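Diol-dehydratase (Roseburia inulinivorans, PDB 5I2A) catalyses the dehydration of 1,2-propanediol as a B12-independent member of the glycyl radical enzymes. Local coordinates at residues T7-S12 and L307-A312; P296-D301 and T360-F365; A370-F375 and L394-E399. All blocks are in the same frame, centred on the assembly; numbering follows the deposited sequence.

Contact 1. Residues T7-S12 and L307-A312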
loop_
_atom_site.group_PDB
_atom_site.type_symbol
_atom_site.label_atom_id
_atom_site.label_comp_id
_atom_site.label_asym_id
_atom_site.label_seq_id
_atom_site.Cartn_x
_atom_site.Cartn_y
_atom_site.Cartn_z
ATOM N N THR A 7 48.538 -14.795 -20.906
ATOM C CA THR A 7 49.141 -13.843 -21.835
ATOM C C THR A 7 48.070 -12.843 -22.285
ATOM O O THR A 7 46.967 -13.240 -22.652
ATOM C CB THR A 7 49.773 -14.533 -23.075
ATOM O OG1 THR A 7 48.747 -15.097 -23.892
ATOM C CG2 THR A 7 50.732 -15.630 -22.666
ATOM N N PRO A 8 48.388 -11.541 -22.227
ATOM C CA PRO A 8 47.463 -10.478 -22.646
ATOM C C PRO A 8 47.096 -10.581 -24.124
ATOM O O PRO A 8 47.974 -10.803 -24.955
ATOM C CB PRO A 8 48.251 -9.191 -22.372
ATOM C CG PRO A 8 49.230 -9.564 -21.312
ATOM C CD PRO A 8 49.600 -10.999 -21.589
ATOM N N ILE A 9 45.814 -10.419 -24.433
ATOM C CA ILE A 9 45.314 -10.504 -25.798
ATOM C C ILE A 9 45.349 -9.121 -26.449
ATOM O O ILE A 9 45.165 -8.114 -25.771
ATOM C CB ILE A 9 43.888 -11.083 -25.808
ATOM C CG1 ILE A 9 43.906 -12.505 -25.243
ATOM C CG2 ILE A 9 43.307 -11.090 -27.192
ATOM C CD1 ILE A 9 42.540 -13.026 -24.862
ATOM N N ALA A 10 45.622 -9.066 -27.750
ATOM C CA ALA A 10 45.818 -7.791 -28.433
ATOM C C ALA A 10 44.556 -6.942 -28.425
ATOM O O ALA A 10 43.440 -7.454 -28.313
ATOM C CB ALA A 10 46.288 -8.017 -29.876
ATOM N N LYS A 11 44.758 -5.640 -28.540
ATOM C CA LYS A 11 43.682 -4.678 -28.576
ATOM C C LYS A 11 43.319 -4.301 -30.012
ATOM O O LYS A 11 44.176 -3.869 -30.774
ATOM C CB LYS A 11 44.076 -3.426 -27.784
ATOM C CG LYS A 11 43.033 -2.298 -27.836
ATOM C CD LYS A 11 43.328 -1.212 -26.810
ATOM C CE LYS A 11 43.732 0.084 -27.453
ATOM N NZ LYS A 11 43.413 1.250 -26.588
ATOM N N SER A 12 42.047 -4.454 -30.364
ATOM C CA SER A 12 41.538 -4.027 -31.666
ATOM C C SER A 12 41.561 -2.507 -31.841
ATOM O O SER A 12 41.379 -1.758 -30.877
ATOM C CB SER A 12 40.115 -4.544 -31.868
ATOM O OG SER A 12 39.494 -3.920 -32.978
ATOM N N LEU A 307 35.153 -19.354 -31.946
ATOM C CA LEU A 307 35.520 -18.096 -31.308
ATOM C C LEU A 307 37.023 -18.027 -31.093
ATOM O O LEU A 307 37.614 -18.988 -30.641
ATOM C CB LEU A 307 34.792 -17.949 -29.964
ATOM C CG LEU A 307 35.155 -16.762 -29.060
ATOM C CD1 LEU A 307 34.658 -15.451 -29.644
ATOM C CD2 LEU A 307 34.600 -16.962 -27.654
ATOM N N THR A 308 37.637 -16.890 -31.398
ATOM C CA THR A 308 39.042 -16.688 -31.048
ATOM C C THR A 308 39.195 -15.888 -29.765
ATOM O O THR A 308 38.290 -15.141 -29.376
ATOM C CB THR A 308 39.808 -15.947 -32.156
ATOM O OG1 THR A 308 39.221 -14.660 -32.361
ATOM C CG2 THR A 308 39.780 -16.729 -33.465
ATOM N N ARG A 309 40.345 -16.031 -29.119
ATOM C CA ARG A 309 40.664 -15.207 -27.965
ATOM C C ARG A 309 40.620 -13.721 -28.334
ATOM O O ARG A 309 40.170 -12.881 -27.550
ATOM C CB ARG A 309 42.030 -15.583 -27.401
ATOM C CG ARG A 309 42.017 -16.906 -26.636
ATOM C CD ARG A 309 43.407 -17.348 -26.230
ATOM N NE ARG A 309 43.727 -16.988 -24.851
ATOM C CZ ARG A 309 44.678 -16.128 -24.522
ATOM N NH1 ARG A 309 45.385 -15.559 -25.478
ATOM N NH2 ARG A 309 44.929 -15.844 -23.253
ATOM N N GLU A 310 41.061 -13.404 -29.540
ATOM C CA GLU A 310 41.143 -12.014 -29.957
ATOM C C GLU A 310 39.751 -11.392 -30.072
ATOM O O GLU A 310 39.547 -10.243 -29.683
ATOM C CB GLU A 310 41.890 -11.880 -31.295
ATOM C CG GLU A 310 43.403 -12.044 -31.205
ATOM C CD GLU A 310 43.806 -13.450 -30.809
ATOM O OE1 GLU A 310 44.734 -13.605 -29.991
ATOM O OE2 GLU A 310 43.177 -14.399 -31.309
ATOM N N TYR A 311 38.804 -12.139 -30.622
ATOM C CA TYR A 311 37.460 -11.609 -30.805
ATOM C C TYR A 311 36.728 -11.531 -29.472
ATOM O O TYR A 311 35.964 -10.590 -29.231
ATOM C CB TYR A 311 36.657 -12.456 -31.789
ATOM C CG TYR A 311 35.331 -11.827 -32.152
ATOM C CD1 TYR A 311 35.281 -10.577 -32.760
ATOM C CD2 TYR A 311 34.133 -12.477 -31.886
ATOM C CE1 TYR A 311 34.077 -9.996 -33.103
ATOM C CE2 TYR A 311 32.921 -11.900 -32.224
ATOM C CZ TYR A 311 32.902 -10.662 -32.827
ATOM O OH TYR A 311 31.708 -10.082 -33.149
ATOM N N ALA A 312 36.967 -12.522 -28.619
ATOM C CA ALA A 312 36.420 -12.514 -27.269
ATOM C C ALA A 312 36.884 -11.274 -26.504
ATOM O O ALA A 312 36.085 -10.625 -25.837
ATOM C CB ALA A 312 36.811 -13.775 -26.521
HETATM O O HOH W 1 40.988 -7.842 -29.333
HETATM O O HOH W 2 46.388 -11.746 -29.065
#
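Ile9 holds CG1 beside its backbone N (chi1 -62°), while Arg309, after a similar first turn, folds over at chi3 (98°), and the two side chains come to lie one over the other. Ile9 CD1 sits centrally above one guanidinium face, 3.8 Å from its plane, and CG1 comes to 3.4 Å from Arg309 NH1. The other branch, CG2, rests 3.6 Å from Glu310 CA, on the first turn of helix 309-323. A branched aliphatic residue suits this place because it can cover a flat cation and helix backbone together.

At the edge of the guanidinium, Arg309 NH2 points at Thr7 O in a nearly straight (166°) but weak bond of 3.4 Å; a long, weak ion pair with Asp5 adds to it. Glu310 works through water. Its OE1 accepts from a water, at 2.7 Å, that in turn takes the Ala10 N-H, and a second water donates to both Ala10 O and Glu310 O. Between residues 7-12 and 307-312 the hold therefore comes more from apolar cover and bridging water than from direct polar bonds.

Contact 2. Residues P296-D301 and T360-F365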
loop_
_atom_site.group_PDB
_atom_site.type_symbol
_atom_site.label_atom_id
_atom_site.label_comp_id
_atom_site.label_asym_id
_atom_site.label_seq_id
_atom_site.Cartn_x
_atom_site.Cartn_y
_atom_site.Cartn_z
ATOM N N PRO A 296 31.220 -20.282 -18.943
ATOM C CA PRO A 296 30.739 -21.438 -19.712
ATOM C C PRO A 296 30.433 -21.103 -21.172
ATOM O O PRO A 296 30.639 -21.945 -22.038
ATOM C CB PRO A 296 29.454 -21.845 -18.972
ATOM C CG PRO A 296 29.658 -21.376 -17.590
ATOM C CD PRO A 296 30.415 -20.080 -17.722
ATOM N N TYR A 297 29.973 -19.884 -21.435
ATOM C CA TYR A 297 29.646 -19.465 -22.794
ATOM C C TYR A 297 30.912 -19.209 -23.596
ATOM O O TYR A 297 30.974 -19.498 -24.784
ATOM C CB TYR A 297 28.736 -18.226 -22.763
ATOM C CG TYR A 297 27.502 -18.533 -21.960
ATOM C CD1 TYR A 297 27.478 -18.322 -20.585
ATOM C CD2 TYR A 297 26.399 -19.129 -22.557
ATOM C CE1 TYR A 297 26.375 -18.663 -19.833
ATOM C CE2 TYR A 297 25.282 -19.463 -21.813
ATOM C CZ TYR A 297 25.272 -19.223 -20.454
ATOM O OH TYR A 297 24.171 -19.561 -19.708
ATOM N N TYR A 298 31.932 -18.695 -22.928
ATOM C CA TYR A 298 33.215 -18.491 -23.570
ATOM C C TYR A 298 33.863 -19.837 -23.909
ATOM O O TYR A 298 34.275 -20.072 -25.040
ATOM C CB TYR A 298 34.125 -17.679 -22.668
ATOM C CG TYR A 298 35.557 -17.623 -23.134
ATOM C CD1 TYR A 298 35.925 -16.800 -24.186
ATOM C CD2 TYR A 298 36.550 -18.375 -22.508
ATOM C CE1 TYR A 298 37.234 -16.730 -24.619
ATOM C CE2 TYR A 298 37.877 -18.307 -22.937
ATOM C CZ TYR A 298 38.203 -17.477 -23.995
ATOM O OH TYR A 298 39.497 -17.390 -24.443
ATOM N N GLU A 299 33.931 -20.716 -22.919
ATOM C CA GLU A 299 34.606 -21.992 -23.075
ATOM C C GLU A 299 33.999 -22.838 -24.197
ATOM O O GLU A 299 34.722 -23.412 -25.000
ATOM C CB GLU A 299 34.578 -22.764 -21.764
ATOM C CG GLU A 299 35.312 -24.085 -21.833
ATOM C CD GLU A 299 35.412 -24.773 -20.491
ATOM O OE1 GLU A 299 34.359 -25.044 -19.880
ATOM O OE2 GLU A 299 36.549 -25.035 -20.045
ATOM N N LYS A 300 32.675 -22.894 -24.264
ATOM C CA LYS A 300 32.016 -23.709 -25.272
ATOM C C LYS A 300 32.316 -23.222 -26.687
ATOM O O LYS A 300 32.646 -24.020 -27.561
ATOM C CB LYS A 300 30.509 -23.734 -25.041
ATOM C CG LYS A 300 29.750 -24.556 -26.068
ATOM C CD LYS A 300 28.259 -24.567 -25.782
ATOM C CE LYS A 300 27.485 -25.082 -26.981
ATOM N NZ LYS A 300 26.034 -25.212 -26.683
ATOM N N ASP A 301 32.192 -21.918 -26.909
ATOM C CA ASP A 301 32.523 -21.308 -28.195
ATOM C C ASP A 301 33.958 -21.598 -28.605
ATOM O O ASP A 301 34.236 -21.904 -29.760
ATOM C CB ASP A 301 32.322 -19.792 -28.138
ATOM C CG ASP A 301 31.025 -19.352 -28.757
ATOM O OD1 ASP A 301 30.062 -20.149 -28.733
ATOM O OD2 ASP A 301 30.964 -18.205 -29.249
ATOM N N THR A 360 39.886 -18.591 -10.556
ATOM C CA THR A 360 40.555 -17.929 -11.667
ATOM C C THR A 360 40.337 -18.687 -12.967
ATOM O O THR A 360 40.416 -19.900 -12.994
ATOM C CB THR A 360 42.064 -17.800 -11.401
ATOM O OG1 THR A 360 42.268 -17.101 -10.174
ATOM C CG2 THR A 360 42.755 -17.047 -12.521
ATOM N N ASN A 361 40.023 -17.968 -14.036
ATOM C CA ASN A 361 39.936 -18.581 -15.351
ATOM C C ASN A 361 40.422 -17.598 -16.421
ATOM O O ASN A 361 40.917 -16.519 -16.094
ATOM C CB ASN A 361 38.509 -19.072 -15.633
ATOM C CG ASN A 361 37.467 -17.957 -15.594
ATOM O OD1 ASN A 361 37.670 -16.873 -16.133
ATOM N ND2 ASN A 361 36.322 -18.246 -14.990
ATOM N N ASP A 362 40.276 -17.963 -17.688
ATOM C CA ASP A 362 40.718 -17.098 -18.774
ATOM C C ASP A 362 40.049 -15.718 -18.751
ATOM O O ASP A 362 40.692 -14.706 -19.024
ATOM C CB ASP A 362 40.460 -17.759 -20.131
ATOM C CG ASP A 362 41.616 -18.655 -20.581
ATOM O OD1 ASP A 362 42.776 -18.386 -20.204
ATOM O OD2 ASP A 362 41.363 -19.612 -21.329
ATOM N N LEU A 363 38.757 -15.680 -18.438
ATOM C CA LEU A 363 38.045 -14.406 -18.428
ATOM C C LEU A 363 38.528 -13.508 -17.288
ATOM O O LEU A 363 38.502 -12.288 -17.423
ATOM C CB LEU A 363 36.528 -14.625 -18.332
ATOM C CG LEU A 363 35.871 -15.259 -19.558
ATOM C CD1 LEU A 363 34.360 -15.296 -19.415
ATOM C CD2 LEU A 363 36.244 -14.500 -20.825
ATOM N N SER A 364 38.962 -14.105 -16.178
ATOM C CA SER A 364 39.504 -13.327 -15.062
ATOM C C SER A 364 40.623 -12.385 -15.560
ATOM O O SER A 364 40.627 -11.186 -15.256
ATOM C CB SER A 364 40.045 -14.240 -13.948
ATOM O OG SER A 364 39.124 -15.250 -13.585
ATOM N N PHE A 365 41.557 -12.928 -16.337
ATOM C CA PHE A 365 42.639 -12.118 -16.904
ATOM C C PHE A 365 42.119 -11.161 -17.973
ATOM O O PHE A 365 42.555 -10.018 -18.051
ATOM C CB PHE A 365 43.745 -13.016 -17.488
ATOM C CG PHE A 365 44.467 -13.833 -16.450
ATOM C CD1 PHE A 365 45.562 -13.323 -15.779
ATOM C CD2 PHE A 365 44.034 -15.099 -16.129
ATOM C CE1 PHE A 365 46.210 -14.070 -14.817
ATOM C CE2 PHE A 365 44.683 -15.847 -15.168
ATOM C CZ PHE A 365 45.764 -15.329 -14.506
HETATM O O HOH W 3 41.450 -18.849 -23.733
#
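Tyr298 and Leu363 make the apolar part of this helix-to-helix contact. The tyrosine ring swings out from helix 295-303 with CG anti to the backbone N (chi1 170°), and Leu363 lays CD2 over one ring face, 4.2 Å from the centroid and 3.9 Å from Tyr298 CG. This is a CH-pi contact displaced toward the rim of the ring. Leucine suits it because its fork divides the work: CD1 reaches back to Tyr298 CB at 4.0 Å while CD2 takes the ring. Asp362 adds its CB, 3.9 Å from Tyr298 CE2, with the carboxylate plane almost perpendicular to the ring.

The polar link is indirect. A water in the plane of the ring lies 2.5 Å from Tyr298 OH and donates to Asp362 OD2 at an equally short distance. The other carboxylate oxygen, OD1, accepts from the backbone N of Asp5.

Capping bonds set the start of helix 362-374. Asn361 and Ser364 form a capping box: Ser364 N donates to Asn361 OD1 at 3.1 Å, and Asn361 N to Ser364 OG at 2.9 Å. One tyrosine therefore serves two chemistries, a greasy face for leucine and a hydroxyl for water, and the aspartate's negative charge, next to a helix N-terminus, is probably eased by the helix dipole.

Contact 3. Residues A370-F375 and L394-E399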
loop_
_atom_site.group_PDB
_atom_site.type_symbol
_atom_site.label_atom_id
_atom_site.label_comp_id
_atom_site.label_asym_id
_atom_site.label_seq_id
_atom_site.Cartn_x
_atom_site.Cartn_y
_atom_site.Cartn_z
ATOM N N ALA A 370 40.849 -5.794 -20.357
ATOM C CA ALA A 370 39.868 -4.884 -20.925
ATOM C C ALA A 370 39.926 -3.517 -20.235
ATOM O O ALA A 370 39.809 -2.487 -20.889
ATOM C CB ALA A 370 38.462 -5.479 -20.846
ATOM N N SER A 371 40.142 -3.508 -18.928
ATOM C CA SER A 371 40.338 -2.247 -18.211
ATOM C C SER A 371 41.579 -1.491 -18.714
ATOM O O SER A 371 41.592 -0.267 -18.776
ATOM C CB SER A 371 40.454 -2.512 -16.710
ATOM O OG SER A 371 39.217 -2.932 -16.169
ATOM N N GLU A 372 42.627 -2.230 -19.066
ATOM C CA GLU A 372 43.839 -1.612 -19.595
ATOM C C GLU A 372 43.595 -1.107 -21.021
ATOM O O GLU A 372 43.994 -0.007 -21.367
ATOM C CB GLU A 372 45.005 -2.608 -19.559
ATOM C CG GLU A 372 46.350 -2.024 -19.868
ATOM C CD GLU A 372 47.485 -2.952 -19.442
ATOM O OE1 GLU A 372 47.256 -4.181 -19.327
ATOM O OE2 GLU A 372 48.605 -2.449 -19.205
ATOM N N HIS A 373 42.916 -1.914 -21.829
ATOM C CA HIS A 373 42.596 -1.548 -23.206
ATOM C C HIS A 373 41.734 -0.287 -23.295
ATOM O O HIS A 373 42.067 0.662 -24.000
ATOM C CB HIS A 373 41.863 -2.693 -23.912
ATOM C CG HIS A 373 42.754 -3.807 -24.371
ATOM N ND1 HIS A 373 42.274 -4.902 -25.063
ATOM C CD2 HIS A 373 44.082 -4.012 -24.220
ATOM C CE1 HIS A 373 43.274 -5.717 -25.338
ATOM N NE2 HIS A 373 44.382 -5.201 -24.835
ATOM N N VAL A 374 40.613 -0.289 -22.582
ATOM C CA VAL A 374 39.654 0.799 -22.697
ATOM C C VAL A 374 40.112 1.989 -21.870
ATOM O O VAL A 374 39.939 3.124 -22.272
ATOM C CB VAL A 374 38.239 0.338 -22.265
ATOM C CG1 VAL A 374 37.251 1.490 -22.307
ATOM C CG2 VAL A 374 37.770 -0.799 -23.182
ATOM N N PHE A 375 40.712 1.699 -20.720
ATOM C CA PHE A 375 41.267 2.699 -19.808
ATOM C C PHE A 375 40.297 3.836 -19.469
ATOM O O PHE A 375 40.684 5.002 -19.428
ATOM C CB PHE A 375 42.576 3.279 -20.371
ATOM C CG PHE A 375 43.638 3.487 -19.319
ATOM C CD1 PHE A 375 44.523 2.474 -18.999
ATOM C CD2 PHE A 375 43.722 4.680 -18.625
ATOM C CE1 PHE A 375 45.486 2.655 -18.025
ATOM C CE2 PHE A 375 44.677 4.865 -17.648
ATOM C CZ PHE A 375 45.559 3.851 -17.344
ATOM N N LEU A 394 46.972 -12.264 -9.181
ATOM C CA LEU A 394 47.326 -11.173 -8.270
ATOM C C LEU A 394 48.382 -10.268 -8.884
ATOM O O LEU A 394 48.294 -9.045 -8.772
ATOM C CB LEU A 394 47.829 -11.703 -6.925
ATOM C CG LEU A 394 46.819 -12.445 -6.035
ATOM C CD1 LEU A 394 47.456 -12.832 -4.713
ATOM C CD2 LEU A 394 45.543 -11.623 -5.803
ATOM N N MET A 395 49.385 -10.865 -9.530
ATOM C CA MET A 395 50.430 -10.070 -10.167
ATOM C C MET A 395 49.877 -9.273 -11.358
ATOM O O MET A 395 50.245 -8.123 -11.563
ATOM C CB MET A 395 51.595 -10.964 -10.598
ATOM C CG MET A 395 52.391 -11.505 -9.411
ATOM S SD MET A 395 53.388 -10.221 -8.588
ATOM C CE MET A 395 54.697 -10.019 -9.786
ATOM N N ARG A 396 48.982 -9.881 -12.124
ATOM C CA ARG A 396 48.348 -9.176 -13.227
ATOM C C ARG A 396 47.492 -8.002 -12.726
ATOM O O ARG A 396 47.434 -6.946 -13.353
ATOM C CB ARG A 396 47.489 -10.139 -14.040
ATOM C CG ARG A 396 46.867 -9.520 -15.248
ATOM C CD ARG A 396 47.870 -9.411 -16.390
ATOM N NE ARG A 396 47.244 -8.859 -17.583
ATOM C CZ ARG A 396 47.225 -7.563 -17.885
ATOM N NH1 ARG A 396 47.808 -6.685 -17.075
ATOM N NH2 ARG A 396 46.632 -7.147 -19.001
ATOM N N ALA A 397 46.823 -8.197 -11.594
ATOM C CA ALA A 397 46.052 -7.122 -10.973
ATOM C C ALA A 397 46.989 -5.982 -10.563
ATOM O O ALA A 397 46.708 -4.812 -10.808
ATOM C CB ALA A 397 45.271 -7.642 -9.763
ATOM N N ALA A 398 48.111 -6.350 -9.952
ATOM C CA ALA A 398 49.094 -5.379 -9.488
ATOM C C ALA A 398 49.649 -4.576 -10.669
ATOM O O ALA A 398 49.856 -3.375 -10.563
ATOM C CB ALA A 398 50.220 -6.079 -8.722
ATOM N N GLU A 399 49.844 -5.247 -11.797
ATOM C CA GLU A 399 50.264 -4.580 -13.023
ATOM C C GLU A 399 49.266 -3.515 -13.455
ATOM O O GLU A 399 49.653 -2.437 -13.898
ATOM C CB GLU A 399 50.447 -5.593 -14.160
ATOM C CG GLU A 399 51.679 -6.477 -14.013
ATOM C CD GLU A 399 51.646 -7.711 -14.918
ATOM O OE1 GLU A 399 52.526 -8.585 -14.762
ATOM O OE2 GLU A 399 50.738 -7.813 -15.770
#
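Glu372 and Arg396 reach for each other from helices whose backbones stay well apart, the nearest CA atoms, those of Glu372 and Glu399, being 9.7 Å from one another. Long side chains are what such a gap needs. Glu372 leaves its helix with CG anti to the backbone N (chi1 -171°) and runs on extended, which carries the carboxylate outward to the neighbouring helix. Arg396 starts the same way but kinks at chi2 (79°) before straightening, and this bend turns the guanidinium toward Glu372.

The meeting is one-sided. Glu372 OE1 alone takes the arginine, met nearly along its C-O axis by NH2 at 3.0 Å in a fairly straight bond (159°) and, more weakly, by NH1 at 3.4 Å. OE1 lies at the guanidinium edge close to its plane, although the carboxylate as a whole is twisted well away from that plane, so this is a forked salt bridge onto one oxygen instead of a flat, two-oxygen pairing. NH2 also bonds to Thr369 OG1, one turn earlier on the glutamate's helix, which helps fix the rotation of the arginine head.

Glu399, one turn beyond Arg396 on the same helix, closes a small network: its OE2 is 3.4 Å from Arg396 NH1, a weak bond. The cation stands between two acids whose OE1 (Glu372) and OE2 (Glu399) are 6.2 Å apart, and probably offsets their mutual repulsion. Further back, the stem of Arg396 packs against Phe365. Helices 362-374 and 391-402 flank strand 380-385 in sequence and belong to successive beta-alpha-beta crossovers joining the parallel strands 346-350, 380-385 and 409-412, consistent with the alpha/beta barrel of glycyl radical enzymes.

The three contacts cluster on one side of the chain's centre: contacts 1 and 2 are about 12 Å apart between centres, 1 and 3 about 14 Å, 2 and 3 about 17 Å. Helix 362-374 is common to contacts 2 and 3, using its first and last turns. Contacts 1 and 2 interleave along the chain, and meet where Tyr298 packs on Arg309 and Ala312 of the following helix; contact 3 comes after both. The N-terminal tail also reaches contact 3, through Lys11 NZ and His373 O. Residues from the beginning of the chain are thereby bound to helices 309-323 and 362-374, the latter packing on strand 380-385 of the mixed five-stranded sheet, all within the pyruvate formate lyase-like region.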